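Local coordinates for aminodeoxyfutalosine deaminase (Deinococcus radiodurans, PDB 2IMR), which deaminates aminodeoxyfutalosine to futalosine in menaquinone biosynthesis, using one zinc ion per subunit, at residues D290-M304 with R314-S328. Residues are numbered along the deposited sequence; the frame is centred on the assembly and turned at random.
Sequences DELGVLAARPTLVHM and RVARAGCAVVTCPRS
Asp290 reaches from helix 285-292 to two arginines of helix 309-318 through a single oxygen, OD2. Its side chain points away from its own amide (chi1 -168°), which carries the carboxylate to Arg314, whose NH1 meets the anti lone pair of Asp290 OD2 at 2.7 Å; the oxygen lies in the guanidinium plane, but the carboxylate is turned 69° from it. Arg317 NH2 adds a weak, bent bond, 2.9 Å from Asp290 OD2, and a water joins OD1 to Arg317 NE. Arg314 NE has a second partner, a salt bridge to Asp310.

Deeper in, the Met304 and Leu301 side chains both run alongside Val315, pointing opposite to it, and Met304 CE and Leu301 CD1 share Val315 CG2, at 3.5 and 3.9 Å. These residues belong to a beta-alpha-beta unit of the amidohydrolase TIM barrel, in which parallel strands 300-303 and 322-324 lie side by side and helix 309-318 forms the crossover. Leu301 N and O bond to Ala321 O and Val323 N, and Val323 O then receives His303 N, almost in line with its C=O. The Thr300 and Val323 side chains meet at a slant, Thr300 CG2 3.6 Å from Val323 CG2, and Cys320 SG packs 3.8 Å from Pro299 CD. Val302 CG1 lies over the centre of one face of the His303 ring, and Cys325 SG approaches obliquely, 4.0 Å from His303 CE1. The nearest atom of the His303 side chain is about 4 Å from the zinc ion, beside Glu243, the probable proton donor, while Ser328 OG hydrogen-bonds to Ser358 and Asp354, assigned to zinc binding.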
loop_
_atom_site.group_PDB
_atom_site.type_symbol
_atom_site.label_atom_id
_atom_site.label_comp_id
_atom_site.label_asym_id
_atom_site.label_seq_id
_atom_site.Cartn_x
_atom_site.Cartn_y
_atom_site.Cartn_z
ATOM N N ASP A 290 -11.225 -8.779 13.532
ATOM C CA ASP A 290 -12.157 -7.882 14.192
ATOM C C ASP A 290 -12.518 -8.399 15.584
ATOM O O ASP A 290 -12.459 -7.653 16.564
ATOM C CB ASP A 290 -13.413 -7.723 13.334
ATOM C CG ASP A 290 -14.300 -6.582 13.803
ATOM O OD1 ASP A 290 -13.759 -5.535 14.228
ATOM O OD2 ASP A 290 -15.536 -6.726 13.729
ATOM N N GLU A 291 -12.871 -9.677 15.676
ATOM C CA GLU A 291 -13.242 -10.256 16.966
ATOM C C GLU A 291 -12.036 -10.454 17.872
ATOM O O GLU A 291 -12.178 -10.543 19.094
ATOM C CB GLU A 291 -13.977 -11.580 16.768
ATOM C CG GLU A 291 -15.170 -11.457 15.839
ATOM C CD GLU A 291 -16.101 -12.644 15.901
ATOM O OE1 GLU A 291 -15.627 -13.771 16.157
ATOM O OE2 GLU A 291 -17.313 -12.449 15.678
ATOM N N LEU A 292 -10.848 -10.518 17.276
ATOM C CA LEU A 292 -9.631 -10.678 18.054
ATOM C C LEU A 292 -9.281 -9.349 18.705
ATOM O O LEU A 292 -8.468 -9.298 19.627
ATOM C CB LEU A 292 -8.471 -11.138 17.161
ATOM C CG LEU A 292 -7.136 -11.402 17.861
ATOM C CD1 LEU A 292 -7.314 -12.447 18.958
ATOM C CD2 LEU A 292 -6.115 -11.889 16.840
ATOM N N GLY A 293 -9.897 -8.275 18.214
ATOM C CA GLY A 293 -9.649 -6.955 18.763
ATOM C C GLY A 293 -8.499 -6.231 18.095
ATOM O O GLY A 293 -8.062 -5.179 18.560
ATOM N N VAL A 294 -8.004 -6.796 16.997
ATOM C CA VAL A 294 -6.891 -6.195 16.272
ATOM C C VAL A 294 -7.311 -4.974 15.448
ATOM O O VAL A 294 -6.530 -4.036 15.294
ATOM C CB VAL A 294 -6.218 -7.242 15.349
ATOM C CG1 VAL A 294 -5.135 -6.590 14.500
ATOM C CG2 VAL A 294 -5.615 -8.349 16.196
ATOM N N LEU A 295 -8.534 -4.971 14.923
ATOM C CA LEU A 295 -8.974 -3.830 14.121
ATOM C C LEU A 295 -9.149 -2.577 14.967
ATOM O O LEU A 295 -9.239 -1.464 14.440
ATOM C CB LEU A 295 -10.273 -4.155 13.373
ATOM C CG LEU A 295 -10.167 -5.313 12.370
ATOM C CD1 LEU A 295 -11.383 -5.336 11.471
ATOM C CD2 LEU A 295 -8.904 -5.157 11.521
ATOM N N ALA A 296 -9.177 -2.761 16.283
ATOM C CA ALA A 296 -9.323 -1.648 17.216
ATOM C C ALA A 296 -8.147 -0.687 17.083
ATOM O O ALA A 296 -8.278 0.511 17.345
ATOM C CB ALA A 296 -9.406 -2.178 18.647
ATOM N N ALA A 297 -6.996 -1.214 16.674
ATOM C CA ALA A 297 -5.794 -0.404 16.505
ATOM C C ALA A 297 -5.785 0.339 15.160
ATOM O O ALA A 297 -4.826 1.041 14.838
ATOM C CB ALA A 297 -4.556 -1.291 16.624
ATOM N N ARG A 298 -6.863 0.187 14.394
ATOM C CA ARG A 298 -6.999 0.819 13.079
ATOM C C ARG A 298 -5.830 0.527 12.141
ATOM O O ARG A 298 -5.290 1.438 11.504
ATOM C CB ARG A 298 -7.156 2.338 13.210
ATOM C CG ARG A 298 -8.541 2.814 13.617
ATOM C CD ARG A 298 -8.610 4.330 13.518
ATOM N NE ARG A 298 -7.567 4.960 14.323
ATOM C CZ ARG A 298 -6.945 6.089 13.999
ATOM N NH1 ARG A 298 -7.254 6.727 12.877
ATOM N NH2 ARG A 298 -5.998 6.578 14.793
ATOM N N PRO A 299 -5.421 -0.747 12.039
ATOM C CA PRO A 299 -4.303 -1.070 11.148
ATOM C C PRO A 299 -4.725 -0.904 9.693
ATOM O O PRO A 299 -5.906 -1.054 9.367
ATOM C CB PRO A 299 -4.024 -2.530 11.475
ATOM C CG PRO A 299 -5.414 -3.061 11.731
ATOM C CD PRO A 299 -5.992 -1.973 12.628
ATOM N N THR A 300 -3.769 -0.588 8.825
ATOM C CA THR A 300 -4.069 -0.469 7.407
ATOM C C THR A 300 -4.039 -1.897 6.866
ATOM O O THR A 300 -3.084 -2.638 7.098
ATOM C CB THR A 300 -3.022 0.400 6.677
ATOM O OG1 THR A 300 -3.137 1.754 7.130
ATOM C CG2 THR A 300 -3.244 0.364 5.175
ATOM N N LEU A 301 -5.097 -2.284 6.162
ATOM C CA LEU A 301 -5.204 -3.629 5.613
ATOM C C LEU A 301 -4.835 -3.637 4.135
ATOM O O LEU A 301 -5.389 -2.875 3.340
ATOM C CB LEU A 301 -6.628 -4.153 5.807
ATOM C CG LEU A 301 -7.145 -4.050 7.250
ATOM C CD1 LEU A 301 -8.580 -4.557 7.311
ATOM C CD2 LEU A 301 -6.245 -4.850 8.199
ATOM N N VAL A 302 -3.908 -4.519 3.774
ATOM C CA VAL A 302 -3.427 -4.612 2.399
ATOM C C VAL A 302 -4.047 -5.742 1.575
ATOM O O VAL A 302 -4.265 -6.846 2.079
ATOM C CB VAL A 302 -1.896 -4.762 2.392
ATOM C CG1 VAL A 302 -1.367 -4.718 0.960
ATOM C CG2 VAL A 302 -1.275 -3.656 3.241
ATOM N N HIS A 303 -4.325 -5.432 0.307
ATOM C CA HIS A 303 -4.921 -6.345 -0.665
ATOM C C HIS A 303 -6.427 -6.420 -0.461
ATOM O O HIS A 303 -7.176 -5.817 -1.226
ATOM C CB HIS A 303 -4.261 -7.728 -0.590
ATOM C CG HIS A 303 -2.813 -7.712 -0.984
ATOM N ND1 HIS A 303 -2.375 -7.161 -2.171
ATOM C CD2 HIS A 303 -1.704 -8.144 -0.339
ATOM C CE1 HIS A 303 -1.059 -7.252 -2.238
ATOM N NE2 HIS A 303 -0.626 -7.843 -1.140
ATOM N N MET A 304 -6.871 -7.158 0.553
ATOM C CA MET A 304 -8.296 -7.231 0.861
ATOM C C MET A 304 -9.156 -7.526 -0.359
ATOM O O MET A 304 -10.186 -6.878 -0.580
ATOM C CB MET A 304 -8.737 -5.902 1.470
ATOM C CG MET A 304 -8.103 -5.601 2.813
ATOM S SD MET A 304 -8.806 -6.682 4.058
ATOM C CE MET A 304 -10.375 -5.813 4.378
ATOM N N ARG A 314 -17.309 -4.293 8.667
ATOM C CA ARG A 314 -16.445 -4.325 9.847
ATOM C C ARG A 314 -15.257 -3.378 9.676
ATOM O O ARG A 314 -14.854 -2.690 10.616
ATOM C CB ARG A 314 -15.940 -5.754 10.103
ATOM C CG ARG A 314 -17.030 -6.748 10.483
ATOM C CD ARG A 314 -16.470 -8.164 10.604
ATOM N NE ARG A 314 -17.481 -9.139 11.018
ATOM C CZ ARG A 314 -17.877 -9.332 12.275
ATOM N NH1 ARG A 314 -17.354 -8.621 13.262
ATOM N NH2 ARG A 314 -18.796 -10.247 12.544
ATOM N N VAL A 315 -14.696 -3.351 8.472
ATOM C CA VAL A 315 -13.561 -2.483 8.172
ATOM C C VAL A 315 -13.964 -1.015 8.281
ATOM O O VAL A 315 -13.240 -0.197 8.852
ATOM C CB VAL A 315 -13.019 -2.765 6.744
ATOM C CG1 VAL A 315 -11.976 -1.725 6.353
ATOM C CG2 VAL A 315 -12.423 -4.159 6.696
ATOM N N ALA A 316 -15.124 -0.691 7.726
ATOM C CA ALA A 316 -15.636 0.674 7.758
ATOM C C ALA A 316 -15.871 1.139 9.196
ATOM O O ALA A 316 -15.510 2.257 9.564
ATOM C CB ALA A 316 -16.930 0.755 6.960
ATOM N N ARG A 317 -16.473 0.274 10.004
ATOM C CA ARG A 317 -16.758 0.586 11.404
ATOM C C ARG A 317 -15.491 0.876 12.197
ATOM O O ARG A 317 -15.454 1.793 13.024
ATOM C CB ARG A 317 -17.507 -0.585 12.055
ATOM C CG ARG A 317 -17.691 -0.451 13.563
ATOM C CD ARG A 317 -18.555 -1.571 14.125
ATOM N NE ARG A 317 -17.994 -2.900 13.888
ATOM C CZ ARG A 317 -18.548 -4.024 14.328
ATOM N NH1 ARG A 317 -19.675 -3.973 15.027
ATOM N NH2 ARG A 317 -17.985 -5.197 14.072
ATOM N N ALA A 318 -14.448 0.091 11.938
ATOM C CA ALA A 318 -13.178 0.244 12.637
ATOM C C ALA A 318 -12.392 1.473 12.193
ATOM O O ALA A 318 -11.517 1.954 12.914
ATOM C CB ALA A 318 -12.331 -1.011 12.449
ATOM N N GLY A 319 -12.698 1.979 11.003
ATOM C CA GLY A 319 -11.990 3.144 10.504
ATOM C C GLY A 319 -10.626 2.791 9.922
ATOM O O GLY A 319 -9.712 3.618 9.914
ATOM N N CYS A 320 -10.485 1.557 9.443
ATOM C CA CYS A 320 -9.228 1.103 8.849
ATOM C C CYS A 320 -9.112 1.560 7.397
ATOM O O CYS A 320 -10.103 1.599 6.668
ATOM C CB CYS A 320 -9.136 -0.429 8.866
ATOM S SG CYS A 320 -8.990 -1.224 10.482
ATOM N N ALA A 321 -7.902 1.911 6.982
ATOM C CA ALA A 321 -7.669 2.307 5.601
ATOM C C ALA A 321 -7.204 1.026 4.913
ATOM O O ALA A 321 -6.751 0.099 5.581
ATOM C CB ALA A 321 -6.580 3.370 5.529
ATOM N N VAL A 322 -7.329 0.960 3.594
ATOM C CA VAL A 322 -6.891 -0.224 2.865
ATOM C C VAL A 322 -6.007 0.166 1.690
ATOM O O VAL A 322 -6.185 1.229 1.093
ATOM C CB VAL A 322 -8.095 -1.040 2.323
ATOM C CG1 VAL A 322 -8.955 -1.527 3.479
ATOM C CG2 VAL A 322 -8.918 -0.196 1.363
ATOM N N VAL A 323 -5.040 -0.688 1.366
ATOM C CA VAL A 323 -4.165 -0.420 0.231
ATOM C C VAL A 323 -4.380 -1.510 -0.808
ATOM O O VAL A 323 -4.322 -2.697 -0.490
ATOM C CB VAL A 323 -2.672 -0.412 0.632
ATOM C CG1 VAL A 323 -1.811 -0.096 -0.596
ATOM C CG2 VAL A 323 -2.426 0.613 1.724
ATOM N N THR A 324 -4.648 -1.114 -2.048
ATOM C CA THR A 324 -4.846 -2.092 -3.107
ATOM C C THR A 324 -3.646 -2.007 -4.058
ATOM O O THR A 324 -3.117 -0.922 -4.288
ATOM C CB THR A 324 -6.183 -1.835 -3.862
ATOM O OG1 THR A 324 -6.354 -2.802 -4.908
ATOM C CG2 THR A 324 -6.210 -0.440 -4.461
ATOM N N CYS A 325 -3.208 -3.162 -4.567
ATOM C CA CYS A 325 -2.077 -3.264 -5.496
ATOM C C CYS A 325 -2.623 -3.979 -6.738
ATOM O O CYS A 325 -2.507 -5.197 -6.877
ATOM C CB CYS A 325 -0.940 -4.087 -4.863
ATOM S SG CYS A 325 -0.339 -3.469 -3.248
ATOM N N PRO A 326 -3.236 -3.219 -7.658
ATOM C CA PRO A 326 -3.834 -3.729 -8.897
ATOM C C PRO A 326 -3.041 -4.749 -9.710
ATOM O O PRO A 326 -3.459 -5.896 -9.852
ATOM C CB PRO A 326 -4.125 -2.455 -9.684
ATOM C CG PRO A 326 -4.416 -1.470 -8.612
ATOM C CD PRO A 326 -3.317 -1.752 -7.618
ATOM N N ARG A 327 -1.906 -4.340 -10.258
ATOM C CA ARG A 327 -1.128 -5.263 -11.070
ATOM C C ARG A 327 -0.720 -6.521 -10.323
ATOM O O ARG A 327 -0.831 -7.625 -10.855
ATOM C CB ARG A 327 0.096 -4.550 -11.641
ATOM C CG ARG A 327 -0.290 -3.504 -12.671
ATOM C CD ARG A 327 0.931 -2.808 -13.242
ATOM N NE ARG A 327 1.665 -2.079 -12.215
ATOM C CZ ARG A 327 2.755 -1.358 -12.454
ATOM N NH1 ARG A 327 3.240 -1.270 -13.691
ATOM N NH2 ARG A 327 3.362 -0.727 -11.459
ATOM N N SER A 328 -0.255 -6.358 -9.088
ATOM C CA SER A 328 0.152 -7.505 -8.294
ATOM C C SER A 328 -0.979 -8.524 -8.166
ATOM O O SER A 328 -0.761 -9.721 -8.349
ATOM C CB SER A 328 0.597 -7.059 -6.896
ATOM O OG SER A 328 0.984 -8.177 -6.116
HETATM O O HOH W 1 -15.243 -3.298 13.324
HETATM O O HOH W 2 -18.807 -10.003 15.438
HETATM O O HOH W 3 -5.543 2.393 8.795
HETATM O O HOH W 4 -5.876 -5.070 -3.626
#